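Local atomic coordinates of putative mandelate racemase (Salmonella typhimurium, PDB entry 2O56), a protein that binds magnesium and belongs to the enolase superfamily, probably acting as a hydro-lyase (dehydratase), though its substrate is not established. Residues A[130-135]-A[347-352]; A[294-299]-A[321-326]; A[36-41]-A[111-116]. One frame throughout, in Å; residues are numbered along the deposited sequence.

Contact 1. Residues A[130-135]-A[347-352]; sequences IRTYAS and HELHRY
The torsions of Y133 and E348 fold one side chain over the other: chi1 of Y133 (68°) sets the ring between its own backbone N and carbonyl carbon, whereas the E348 chain runs out extended, with CG trans to the backbone N (176°). The ring therefore lies over the start of the glutamate, E348 CA standing 4.0 Å from the Y133 ring centroid in a CH-pi contact near the ring normal. Farther out, S135 OG donates to E348 OE2 at 2.6 Å, using the carboxylate lone pair that faces away from OE1. K172 makes a salt bridge to the same OE2, and Q321 and K172 both bond to Y133 OH. The bonds from S135 and K172 fix the rotation of the carboxylate.

Beneath these side chains runs a parallel ladder, in which H347 N donates to R131 O, Y133 N to H347 O, L349 N to Y133 O and S135 N to L349 O, the last at 2.8 Å. The strand 347-350 closes the C-terminal barrel of the enolase superfamily here, pairing with strand 130-135, which also bonds through A134 to strand 170-173. Y133, S135 and E348 share the sheet face turned to the magnesium site, the E348 side chain lying about 5 Å from the ion.

On the other face T132 CG2 presses on L349 CB at 3.3 Å, a tight carbon pair, and comes up to the edge of the H347 imidazole, whose ND1 is bonded to E338 on helix 328-340.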
ATOM      1  N   ILE A 130     -11.063  40.525   5.556  1.00 30.30           N
ATOM      2  CA  ILE A 130     -10.351  39.364   6.088  0.50 29.20           C
ATOM      3  C   ILE A 130     -10.834  39.028   7.501  1.00 25.61           C
ATOM      4  O   ILE A 130     -10.523  39.730   8.466  1.00 27.80           O
ATOM      5  CB  ILE A 130      -8.830  39.595   6.066  0.50 27.63           C
ATOM      6  CG1 ILE A 130      -8.320  39.585   4.624  0.50 30.77           C
ATOM      7  CG2 ILE A 130      -8.101  38.520   6.846  0.50 29.62           C
ATOM      8  CD1 ILE A 130      -7.147  40.475   4.394  0.50 37.27           C
ATOM      9  N   ARG A 131     -11.602  37.944   7.614  1.00 28.91           N
ATOM     10  CA  ARG A 131     -12.117  37.472   8.916  1.00 28.93           C
ATOM     11  C   ARG A 131     -11.009  37.120   9.909  1.00 36.56           C
ATOM     12  O   ARG A 131     -10.014  36.501   9.537  1.00 28.20           O
ATOM     13  CB  ARG A 131     -13.018  36.254   8.723  1.00 28.75           C
ATOM     14  CG  ARG A 131     -13.699  35.807  10.013  1.00 27.62           C
ATOM     15  CD  ARG A 131     -14.412  34.483   9.864  1.00 28.31           C
ATOM     16  NE  ARG A 131     -15.015  34.075  11.142  1.00 35.24           N
ATOM     17  CZ  ARG A 131     -15.330  32.823  11.448  1.00 38.53           C
ATOM     18  NH1 ARG A 131     -15.098  31.855  10.561  1.00 25.06           N
ATOM     19  NH2 ARG A 131     -15.870  32.540  12.635  1.00 29.52           N
ATOM     20  N   THR A 132     -11.188  37.497  11.174  1.00 24.54           N
ATOM     21  CA  THR A 132     -10.101  37.387  12.145  1.00 29.14           C
ATOM     22  C   THR A 132     -10.572  36.645  13.391  1.00 30.71           C
ATOM     23  O   THR A 132     -11.749  36.711  13.756  1.00 31.80           O
ATOM     24  CB  THR A 132      -9.513  38.781  12.473  1.00 31.78           C
ATOM     25  OG1 THR A 132      -9.094  39.405  11.254  1.00 44.54           O
ATOM     26  CG2 THR A 132      -8.327  38.680  13.362  1.00 34.83           C
ATOM     27  N   TYR A 133      -9.668  35.907  14.026  1.00 29.04           N
ATOM     28  CA  TYR A 133      -9.927  35.414  15.374  1.00 26.75           C
ATOM     29  C   TYR A 133      -9.023  36.043  16.427  1.00 28.14           C
ATOM     30  O   TYR A 133      -7.926  36.507  16.118  1.00 27.13           O
ATOM     31  CB  TYR A 133      -9.909  33.885  15.448  1.00 26.68           C
ATOM     32  CG  TYR A 133      -8.575  33.178  15.239  1.00 27.18           C
ATOM     33  CD1 TYR A 133      -7.654  33.047  16.279  1.00 27.80           C
ATOM     34  CD2 TYR A 133      -8.266  32.592  14.014  1.00 25.35           C
ATOM     35  CE1 TYR A 133      -6.429  32.368  16.094  1.00 24.69           C
ATOM     36  CE2 TYR A 133      -7.049  31.907  13.817  1.00 26.91           C
ATOM     37  CZ  TYR A 133      -6.145  31.795  14.871  1.00 29.17           C
ATOM     38  OH  TYR A 133      -4.947  31.126  14.704  1.00 28.39           O
ATOM     39  N   ALA A 134      -9.513  36.067  17.665  1.00 28.62           N
ATOM     40  CA  ALA A 134      -8.734  36.502  18.820  1.00 29.79           C
ATOM     41  C   ALA A 134      -7.895  35.328  19.299  1.00 27.26           C
ATOM     42  O   ALA A 134      -8.439  34.306  19.717  1.00 30.17           O
ATOM     43  CB  ALA A 134      -9.676  36.952  19.944  1.00 28.66           C
ATOM     44  N   SER A 135      -6.575  35.463  19.216  1.00 26.74           N
ATOM     45  CA  SER A 135      -5.668  34.310  19.392  1.00 27.60           C
ATOM     46  C   SER A 135      -5.112  34.274  20.817  1.00 35.50           C
ATOM     47  O   SER A 135      -4.828  35.322  21.400  1.00 40.29           O
ATOM     48  CB  SER A 135      -4.499  34.397  18.406  1.00 31.87           C
ATOM     49  OG  SER A 135      -3.769  33.169  18.354  1.00 29.78           O
ATOM     50  N   HIS A 347      -7.917  34.674   9.667  1.00 25.36           N
ATOM     51  CA  HIS A 347      -6.658  35.321  10.039  1.00 25.55           C
ATOM     52  C   HIS A 347      -6.458  35.263  11.564  1.00 28.47           C
ATOM     53  O   HIS A 347      -7.431  35.292  12.332  1.00 29.17           O
ATOM     54  CB  HIS A 347      -6.665  36.777   9.526  1.00 30.09           C
ATOM     55  CG  HIS A 347      -5.428  37.567   9.842  1.00 26.90           C
ATOM     56  ND1 HIS A 347      -4.414  37.764   8.925  1.00 25.12           N
ATOM     57  CD2 HIS A 347      -5.063  38.248  10.957  1.00 23.03           C
ATOM     58  CE1 HIS A 347      -3.465  38.501   9.476  1.00 27.98           C
ATOM     59  NE2 HIS A 347      -3.830  38.801  10.710  1.00 28.43           N
ATOM     60  N   GLU A 348      -5.200  35.177  11.994  1.00 23.73           N
ATOM     61  CA  GLU A 348      -4.854  35.096  13.418  1.00 23.88           C
ATOM     62  C   GLU A 348      -4.472  36.452  13.999  1.00 31.09           C
ATOM     63  O   GLU A 348      -3.512  37.072  13.551  1.00 27.93           O
ATOM     64  CB  GLU A 348      -3.684  34.124  13.635  1.00 26.53           C
ATOM     65  CG  GLU A 348      -3.187  34.053  15.084  1.00 26.78           C
ATOM     66  CD  GLU A 348      -2.154  32.949  15.325  1.00 38.41           C
ATOM     67  OE1 GLU A 348      -1.433  32.590  14.371  1.00 26.15           O
ATOM     68  OE2 GLU A 348      -2.053  32.456  16.475  1.00 33.96           O
ATOM     69  N   LEU A 349      -5.180  36.884  15.038  1.00 26.36           N
ATOM     70  CA  LEU A 349      -4.829  38.136  15.711  1.00 27.78           C
ATOM     71  C   LEU A 349      -4.415  37.950  17.164  1.00 27.96           C
ATOM     72  O   LEU A 349      -5.225  37.544  18.001  1.00 28.27           O
ATOM     73  CB  LEU A 349      -5.972  39.152  15.627  1.00 30.59           C
ATOM     74  CG  LEU A 349      -5.752  40.457  16.400  1.00 36.27           C
ATOM     75  CD1 LEU A 349      -4.950  41.435  15.582  1.00 34.37           C
ATOM     76  CD2 LEU A 349      -7.067  41.049  16.793  1.00 35.58           C
ATOM     77  N   HIS A 350      -3.162  38.273  17.470  1.00 32.72           N
ATOM     78  CA  HIS A 350      -2.728  38.325  18.856  1.00 34.18           C
ATOM     79  C   HIS A 350      -3.009  39.698  19.432  1.00 34.49           C
ATOM     80  O   HIS A 350      -2.983  40.698  18.715  1.00 39.61           O
ATOM     81  CB  HIS A 350      -1.245  38.081  18.970  1.00 39.19           C
ATOM     82  CG  HIS A 350      -0.810  36.733  18.500  1.00 35.58           C
ATOM     83  ND1 HIS A 350      -0.646  35.664  19.356  1.00 40.30           N
ATOM     84  CD2 HIS A 350      -0.492  36.285  17.265  1.00 39.00           C
ATOM     85  CE1 HIS A 350      -0.244  34.612  18.663  1.00 44.22           C
ATOM     86  NE2 HIS A 350      -0.137  34.963  17.393  1.00 42.78           N
ATOM     87  N   ARG A 351      -3.249  39.727  20.740  1.00 40.04           N
ATOM     88  CA  ARG A 351      -3.521  40.967  21.463  1.00 43.46           C
ATOM     89  C   ARG A 351      -2.363  41.969  21.367  1.00 46.03           C
ATOM     90  O   ARG A 351      -2.586  43.162  21.148  1.00 43.63           O
ATOM     91  CB  ARG A 351      -3.835  40.655  22.920  1.00 47.68           C
ATOM     92  CG  ARG A 351      -4.611  41.744  23.629  1.00 56.31           C
ATOM     93  CD  ARG A 351      -3.973  42.066  24.969  1.00 58.92           C
ATOM     94  NE  ARG A 351      -3.989  40.928  25.880  1.00 61.84           N
ATOM     95  CZ  ARG A 351      -2.903  40.294  26.302  1.00 76.14           C
ATOM     96  NH1 ARG A 351      -3.023  39.263  27.128  1.00 72.05           N
ATOM     97  NH2 ARG A 351      -1.697  40.687  25.901  1.00 79.09           N
ATOM     98  N   TYR A 352      -1.133  41.478  21.501  1.00 39.19           N
ATOM     99  CA  TYR A 352       0.060  42.341  21.535  1.00 44.77           C
ATOM    100  C   TYR A 352       0.227  43.130  20.234  1.00 48.77           C
ATOM    101  O   TYR A 352       0.840  44.189  20.228  1.00 50.43           O
ATOM    102  CB  TYR A 352       1.332  41.513  21.805  1.00 44.04           C
ATOM    103  CG  TYR A 352       1.849  40.837  20.560  1.00 50.03           C
ATOM    104  CD1 TYR A 352       2.648  41.532  19.639  1.00 44.46           C
ATOM    105  CD2 TYR A 352       1.517  39.515  20.281  1.00 45.71           C
ATOM    106  CE1 TYR A 352       3.085  40.932  18.484  1.00 51.95           C
ATOM    107  CE2 TYR A 352       1.969  38.898  19.125  1.00 42.26           C
ATOM    108  CZ  TYR A 352       2.748  39.614  18.230  1.00 42.15           C
ATOM    109  OH  TYR A 352       3.192  39.005  17.077  1.00 47.00           O
TER
HETATM  110  O   HOH W   1      -3.122  37.230  22.274  1.00 41.14           O

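Contact 2. Residues A[294-299]-A[321-326]; sequences QPDICT and QIHVCG
Between D296 and H323 the main polar interaction is a histidine-carboxylate hydrogen bond. H323 ND1 donates to D296 OD2 over 2.6 Å, nearly in the plane of its ring, and meets the carboxylate on the lone pair turned away from OD1. Carboxylate and imidazole planes are 42° apart, so the two groups are not coplanar. The other oxygen works within its own loop: D296 OD1 accepts from C298 N at 2.8 Å, forming an Asx turn. This leaves both carboxylate oxygens engaged and the rotation of the group restrained.

A second polar pair joins the side-chain amides. Q294 NE2 donates to Q321 OE1 at 2.8 Å, approaching from above the plane of that carbonyl. Y245 also bonds to Q321 OE1, and Q294 NE2 has a further bond to the magnesium ligand E247. The Q321 chain bends at chi2 (-125°), and its NE2 turns back to I322 O.

Backbone and water add further links. H323 N donates to P295 O at 2.9 Å. One water bridges D296 OD2 and C325 N, and another joins I297 N to H323 O.

Apolar contacts are looser. I322 CG2 faces I297 CD1 at 4.0 Å, I322 CD1 faces P295 CG, and V306 of helix 302-314 packs against all three residues.

These loops follow neighbouring strands 292-293 and 319-320 at the C-terminal end of the barrel, where enolase-superfamily active sites form. The histidine-carboxylate pair resembles the His-Asp pair of mandelate racemase relatives. Its in-plane ND1 bond fixes the rotation of the imidazole, and the Asx turn in turn holds D296, a second-shell residue that positions H323 about 4 Å from the magnesium ion.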
ATOM      1  N   GLN A 294      -1.145  26.211   8.051  1.00 20.50           N
ATOM      2  CA  GLN A 294      -0.831  27.458   8.731  1.00 22.60           C
ATOM      3  C   GLN A 294       0.604  27.917   8.531  1.00 23.33           C
ATOM      4  O   GLN A 294       1.298  28.178   9.522  1.00 26.64           O
ATOM      5  CB  GLN A 294      -1.117  27.346  10.231  1.00 18.17           C
ATOM      6  CG  GLN A 294      -2.499  26.789  10.545  1.00 23.71           C
ATOM      7  CD  GLN A 294      -2.683  26.521  12.014  1.00 26.41           C
ATOM      8  OE1 GLN A 294      -1.951  25.750  12.601  1.00 27.10           O
ATOM      9  NE2 GLN A 294      -3.657  27.172  12.618  1.00 26.95           N
ATOM     10  N   PRO A 295       1.051  28.049   7.260  1.00 23.40           N
ATOM     11  CA  PRO A 295       2.408  28.522   7.091  1.00 20.52           C
ATOM     12  C   PRO A 295       2.512  29.954   7.585  1.00 28.89           C
ATOM     13  O   PRO A 295       1.574  30.740   7.435  1.00 24.34           O
ATOM     14  CB  PRO A 295       2.645  28.441   5.566  1.00 20.38           C
ATOM     15  CG  PRO A 295       1.255  28.475   4.956  1.00 23.12           C
ATOM     16  CD  PRO A 295       0.355  27.831   5.973  1.00 23.05           C
ATOM     17  N   ASP A 296       3.639  30.256   8.212  1.00 21.87           N
ATOM     18  CA  ASP A 296       4.012  31.626   8.564  1.00 24.31           C
ATOM     19  C   ASP A 296       4.873  32.136   7.404  1.00 27.63           C
ATOM     20  O   ASP A 296       5.866  31.514   7.069  1.00 26.57           O
ATOM     21  CB  ASP A 296       4.814  31.560   9.880  1.00 25.40           C
ATOM     22  CG  ASP A 296       5.185  32.940  10.443  1.00 32.65           C
ATOM     23  OD1 ASP A 296       5.772  33.759   9.723  1.00 32.70           O
ATOM     24  OD2 ASP A 296       4.929  33.188  11.638  1.00 38.06           O
ATOM     25  N   ILE A 297       4.496  33.251   6.781  1.00 25.82           N
ATOM     26  CA  ILE A 297       5.240  33.744   5.619  1.00 24.99           C
ATOM     27  C   ILE A 297       6.678  34.106   6.010  1.00 26.64           C
ATOM     28  O   ILE A 297       7.576  34.001   5.194  1.00 25.15           O
ATOM     29  CB  ILE A 297       4.497  34.920   4.895  1.00 25.51           C
ATOM     30  CG1 ILE A 297       3.218  34.410   4.232  1.00 28.95           C
ATOM     31  CG2 ILE A 297       5.371  35.607   3.807  1.00 25.72           C
ATOM     32  CD1 ILE A 297       2.145  35.486   4.034  1.00 24.79           C
ATOM     33  N   CYS A 298       6.888  34.488   7.272  1.00 22.36           N
ATOM     34  CA  CYS A 298       8.188  34.963   7.762  1.00 26.17           C
ATOM     35  C   CYS A 298       9.078  33.830   8.259  1.00 30.39           C
ATOM     36  O   CYS A 298      10.272  34.043   8.507  1.00 23.79           O
ATOM     37  CB  CYS A 298       8.004  35.988   8.883  1.00 28.76           C
ATOM     38  SG  CYS A 298       7.049  37.463   8.431  1.00 33.69           S
ATOM     39  N   THR A 299       8.502  32.634   8.399  1.00 27.44           N
ATOM     40  CA  THR A 299       9.270  31.422   8.812  1.00 20.32           C
ATOM     41  C   THR A 299       9.346  30.362   7.715  1.00 28.93           C
ATOM     42  O   THR A 299      10.366  29.705   7.562  1.00 25.65           O
ATOM     43  CB  THR A 299       8.698  30.751  10.110  1.00 26.28           C
ATOM     44  OG1 THR A 299       8.373  31.751  11.092  1.00 28.31           O
ATOM     45  CG2 THR A 299       9.707  29.769  10.726  1.00 24.41           C
ATOM     46  N   GLN A 321      -4.921  29.335   7.012  1.00 25.69           N
ATOM     47  CA  GLN A 321      -4.822  30.408   7.978  1.00 23.40           C
ATOM     48  C   GLN A 321      -3.343  30.699   8.163  1.00 23.12           C
ATOM     49  O   GLN A 321      -2.662  29.929   8.818  1.00 24.16           O
ATOM     50  CB  GLN A 321      -5.405  29.942   9.324  1.00 20.00           C
ATOM     51  CG  GLN A 321      -5.191  30.986  10.442  1.00 26.15           C
ATOM     52  CD  GLN A 321      -4.491  30.429  11.658  1.00 25.19           C
ATOM     53  OE1 GLN A 321      -5.059  29.627  12.412  1.00 26.82           O
ATOM     54  NE2 GLN A 321      -3.272  30.874  11.884  1.00 26.33           N
ATOM     55  N   ILE A 322      -2.846  31.793   7.593  1.00 26.56           N
ATOM     56  CA  ILE A 322      -1.455  32.188   7.784  1.00 25.04           C
ATOM     57  C   ILE A 322      -1.152  32.282   9.275  1.00 30.35           C
ATOM     58  O   ILE A 322      -1.928  32.857  10.042  1.00 28.03           O
ATOM     59  CB  ILE A 322      -1.111  33.520   7.043  1.00 26.75           C
ATOM     60  CG1 ILE A 322      -1.384  33.383   5.541  1.00 27.44           C
ATOM     61  CG2 ILE A 322       0.381  33.892   7.198  1.00 27.88           C
ATOM     62  CD1 ILE A 322      -0.564  32.301   4.850  1.00 22.71           C
ATOM     63  N   HIS A 323      -0.055  31.666   9.698  1.00 23.02           N
ATOM     64  CA  HIS A 323       0.422  31.856  11.059  1.00 22.98           C
ATOM     65  C   HIS A 323       1.051  33.239  11.183  1.00 25.06           C
ATOM     66  O   HIS A 323       1.956  33.581  10.430  1.00 27.28           O
ATOM     67  CB  HIS A 323       1.438  30.791  11.468  1.00 24.42           C
ATOM     68  CG  HIS A 323       2.055  31.050  12.806  1.00 29.05           C
ATOM     69  ND1 HIS A 323       3.249  31.724  12.956  1.00 32.62           N
ATOM     70  CD2 HIS A 323       1.609  30.789  14.056  1.00 28.89           C
ATOM     71  CE1 HIS A 323       3.522  31.847  14.243  1.00 38.93           C
ATOM     72  NE2 HIS A 323       2.547  31.282  14.933  1.00 29.02           N
ATOM     73  N   VAL A 324       0.564  34.038  12.127  1.00 25.44           N
ATOM     74  CA  VAL A 324       1.120  35.367  12.347  1.00 28.14           C
ATOM     75  C   VAL A 324       1.475  35.551  13.817  1.00 34.64           C
ATOM     76  O   VAL A 324       0.589  35.621  14.671  1.00 33.50           O
ATOM     77  CB  VAL A 324       0.144  36.499  11.909  1.00 28.15           C
ATOM     78  CG1 VAL A 324       0.790  37.875  12.105  1.00 29.40           C
ATOM     79  CG2 VAL A 324      -0.252  36.348  10.453  1.00 30.18           C
ATOM     80  N   CYS A 325       2.769  35.649  14.101  1.00 31.49           N
ATOM     81  CA  CYS A 325       3.245  36.080  15.427  1.00 30.14           C
ATOM     82  C   CYS A 325       4.557  36.857  15.307  1.00 35.49           C
ATOM     83  O   CYS A 325       5.630  36.369  15.674  1.00 41.41           O
ATOM     84  CB  CYS A 325       3.419  34.874  16.357  1.00 29.17           C
ATOM     85  SG  CYS A 325       3.551  35.308  18.132  1.00 37.56           S
ATOM     86  N   GLY A 326       4.485  38.059  14.754  1.00 30.26           N
ATOM     87  CA  GLY A 326       5.663  38.919  14.743  1.00 33.88           C
ATOM     88  C   GLY A 326       5.247  40.369  14.817  1.00 32.01           C
ATOM     89  O   GLY A 326       4.332  40.713  15.545  1.00 32.26           O
TER
HETATM   90  O   HOH W   2       4.923  35.893  11.914  1.00 35.03           O
HETATM   91  O   HOH W   3       3.151  35.303   8.437  1.00 29.56           O

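Contact 3. Residues A[36-41]-A[111-116]; sequences EGISGF and GKAWGV
K112 reaches out from the last turns of helix 93-114 to take hold of the S39 carbonyl, and this is the close part of the contact. A nearly straight lysine chain (chi2 174°) carries NZ past I38 to S39 O at 2.7 Å, nearly in line with the C=O bond. The same ammonium lies at the edge of the F41 ring, with NZ 3.9 Å from CD2. NZ is also held by salt bridges to D108 and E384, which probably balance much of its charge. The isoleucine and the lysine stem lie alongside one another, pointing opposite ways, with I38 CG2 resting on K112 CB at 3.8 Å.

The looser side is where I38 CD1 reaches A113, with 4.2 Å to A113 CB and no polar bond. Beyond it the turn at E36 and G37 is exposed and makes no contact with the helix end.

In the N-terminal domain of this enolase-superfamily fold, the contact sets the last turn of helix 93-114 against strand 39-44, an outermost strand of the antiparallel sheet within this chain. Strand 28-34 flanks that strand, with N33 bonded to S39 OG and K31 and V29 packed against F41.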
ATOM      1  N   GLU A  36      18.931  51.911  -7.122  1.00 43.11           N
ATOM      2  CA  GLU A  36      17.942  52.879  -7.570  1.00 43.12           C
ATOM      3  C   GLU A  36      17.229  53.519  -6.412  1.00 38.69           C
ATOM      4  O   GLU A  36      16.307  54.301  -6.597  1.00 51.11           O
ATOM      5  CB  GLU A  36      16.949  52.244  -8.527  1.00 47.00           C
ATOM      6  CG  GLU A  36      17.553  51.916  -9.883  1.00 63.18           C
ATOM      7  CD  GLU A  36      16.516  51.436 -10.872  1.00 75.82           C
ATOM      8  OE1 GLU A  36      15.312  51.677 -10.636  1.00 84.83           O
ATOM      9  OE2 GLU A  36      16.905  50.819 -11.887  1.00 88.51           O
ATOM     10  N   GLY A  37      17.663  53.193  -5.207  1.00 38.04           N
ATOM     11  CA  GLY A  37      17.157  53.842  -4.013  1.00 34.84           C
ATOM     12  C   GLY A  37      15.864  53.247  -3.509  1.00 36.66           C
ATOM     13  O   GLY A  37      15.262  53.770  -2.571  1.00 39.54           O
ATOM     14  N   ILE A  38      15.433  52.146  -4.126  1.00 41.12           N
ATOM     15  CA  ILE A  38      14.296  51.381  -3.623  1.00 34.87           C
ATOM     16  C   ILE A  38      14.731  50.356  -2.579  1.00 32.07           C
ATOM     17  O   ILE A  38      15.549  49.484  -2.873  1.00 31.30           O
ATOM     18  CB  ILE A  38      13.532  50.684  -4.774  1.00 40.40           C
ATOM     19  CG1 ILE A  38      12.916  51.733  -5.706  1.00 34.23           C
ATOM     20  CG2 ILE A  38      12.443  49.764  -4.229  1.00 34.32           C
ATOM     21  CD1 ILE A  38      12.603  51.207  -7.070  1.00 39.65           C
ATOM     22  N   SER A  39      14.176  50.473  -1.368  1.00 31.39           N
ATOM     23  CA  SER A  39      14.443  49.542  -0.259  1.00 31.62           C
ATOM     24  C   SER A  39      13.239  48.643   0.052  1.00 32.07           C
ATOM     25  O   SER A  39      12.118  49.125   0.205  1.00 31.92           O
ATOM     26  CB  SER A  39      14.865  50.279   1.028  1.00 35.63           C
ATOM     27  OG  SER A  39      16.135  50.898   0.899  1.00 41.06           O
ATOM     28  N   GLY A  40      13.497  47.339   0.163  1.00 33.96           N
ATOM     29  CA  GLY A  40      12.470  46.369   0.544  1.00 28.85           C
ATOM     30  C   GLY A  40      12.572  45.961   1.997  1.00 25.84           C
ATOM     31  O   GLY A  40      13.669  45.832   2.535  1.00 31.48           O
ATOM     32  N   PHE A  41      11.428  45.736   2.635  1.00 24.97           N
ATOM     33  CA  PHE A  41      11.417  45.306   4.036  1.00 28.25           C
ATOM     34  C   PHE A  41      10.801  43.893   4.203  1.00 32.58           C
ATOM     35  O   PHE A  41       9.730  43.592   3.671  1.00 26.87           O
ATOM     36  CB  PHE A  41      10.638  46.306   4.904  1.00 31.80           C
ATOM     37  CG  PHE A  41      11.334  47.638   5.120  1.00 37.06           C
ATOM     38  CD1 PHE A  41      11.923  47.934   6.348  1.00 41.78           C
ATOM     39  CD2 PHE A  41      11.366  48.606   4.113  1.00 31.36           C
ATOM     40  CE1 PHE A  41      12.549  49.168   6.563  1.00 32.91           C
ATOM     41  CE2 PHE A  41      11.985  49.836   4.316  1.00 26.42           C
ATOM     42  CZ  PHE A  41      12.563  50.121   5.543  1.00 33.42           C
ATOM     43  N   GLY A 111       7.054  45.464  -5.770  1.00 20.22           N
ATOM     44  CA  GLY A 111       5.866  46.314  -5.666  1.00 29.55           C
ATOM     45  C   GLY A 111       6.153  47.800  -5.785  1.00 31.19           C
ATOM     46  O   GLY A 111       5.455  48.519  -6.520  1.00 30.42           O
ATOM     47  N   LYS A 112       7.179  48.257  -5.069  1.00 28.52           N
ATOM     48  CA  LYS A 112       7.550  49.669  -5.074  1.00 31.72           C
ATOM     49  C   LYS A 112       8.012  50.135  -6.452  1.00 30.59           C
ATOM     50  O   LYS A 112       7.657  51.240  -6.887  1.00 31.65           O
ATOM     51  CB  LYS A 112       8.626  49.938  -4.028  1.00 28.53           C
ATOM     52  CG  LYS A 112       8.124  49.735  -2.631  1.00 26.12           C
ATOM     53  CD  LYS A 112       9.221  49.863  -1.625  1.00 29.20           C
ATOM     54  CE  LYS A 112       8.646  50.267  -0.281  1.00 29.17           C
ATOM     55  NZ  LYS A 112       9.560  49.877   0.847  1.00 35.21           N
ATOM     56  N   ALA A 113       8.792  49.287  -7.119  1.00 27.83           N
ATOM     57  CA  ALA A 113       9.219  49.490  -8.499  1.00 27.55           C
ATOM     58  C   ALA A 113       8.075  49.632  -9.506  1.00 37.35           C
ATOM     59  O   ALA A 113       8.201  50.365 -10.481  1.00 32.51           O
ATOM     60  CB  ALA A 113      10.155  48.372  -8.929  1.00 27.71           C
ATOM     61  N   TRP A 114       6.967  48.924  -9.289  1.00 29.91           N
ATOM     62  CA  TRP A 114       5.863  48.981 -10.238  1.00 25.57           C
ATOM     63  C   TRP A 114       4.719  49.847  -9.721  1.00 24.91           C
ATOM     64  O   TRP A 114       3.795  50.159 -10.457  1.00 32.03           O
ATOM     65  CB  TRP A 114       5.325  47.577 -10.579  1.00 30.06           C
ATOM     66  CG  TRP A 114       6.329  46.610 -11.123  1.00 30.93           C
ATOM     67  CD1 TRP A 114       7.541  46.901 -11.688  1.00 33.91           C
ATOM     68  CD2 TRP A 114       6.191  45.182 -11.174  1.00 31.70           C
ATOM     69  NE1 TRP A 114       8.173  45.737 -12.069  1.00 34.73           N
ATOM     70  CE2 TRP A 114       7.365  44.669 -11.763  1.00 37.44           C
ATOM     71  CE3 TRP A 114       5.194  44.285 -10.765  1.00 31.17           C
ATOM     72  CZ2 TRP A 114       7.567  43.295 -11.952  1.00 33.09           C
ATOM     73  CZ3 TRP A 114       5.401  42.913 -10.949  1.00 29.84           C
ATOM     74  CH2 TRP A 114       6.569  42.437 -11.541  1.00 27.94           C
ATOM     75  N   GLY A 115       4.775  50.211  -8.448  1.00 27.48           N
ATOM     76  CA  GLY A 115       3.776  51.082  -7.851  1.00 31.29           C
ATOM     77  C   GLY A 115       2.508  50.327  -7.498  1.00 34.63           C
ATOM     78  O   GLY A 115       1.430  50.877  -7.596  1.00 30.34           O
ATOM     79  N   VAL A 116       2.646  49.057  -7.105  1.00 35.61           N
ATOM     80  CA  VAL A 116       1.476  48.192  -6.906  0.50 35.62           C
ATOM     81  C   VAL A 116       1.512  47.420  -5.585  1.00 30.61           C
ATOM     82  O   VAL A 116       2.550  46.930  -5.159  1.00 28.63           O
ATOM     83  CB  VAL A 116       1.252  47.218  -8.087  0.50 37.05           C
ATOM     84  CG1 VAL A 116       0.783  47.974  -9.342  0.50 27.53           C
ATOM     85  CG2 VAL A 116       2.507  46.431  -8.360  0.50 15.62           C
TER

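Overall arrangement
Contacts 1 and 2 touch and both lie beside the magnesium site, their centres about 12 Å apart. Contact 2 is nested inside the chain loop that contact 1 closes, and the two are joined by Y133 OH to Q321 OE1 at 2.7 Å and by Y352 OH to G326 O at 2.6 Å, both probable hydrogen bonds. The metal ligands there are E221, E247 and E273. Contact 3 belongs to the N-terminal domain and stands apart, its centre about 23 Å from that of contact 2 and about 28 Å from that of contact 1; it lies away from the metal site and closes along the chain before the other two open.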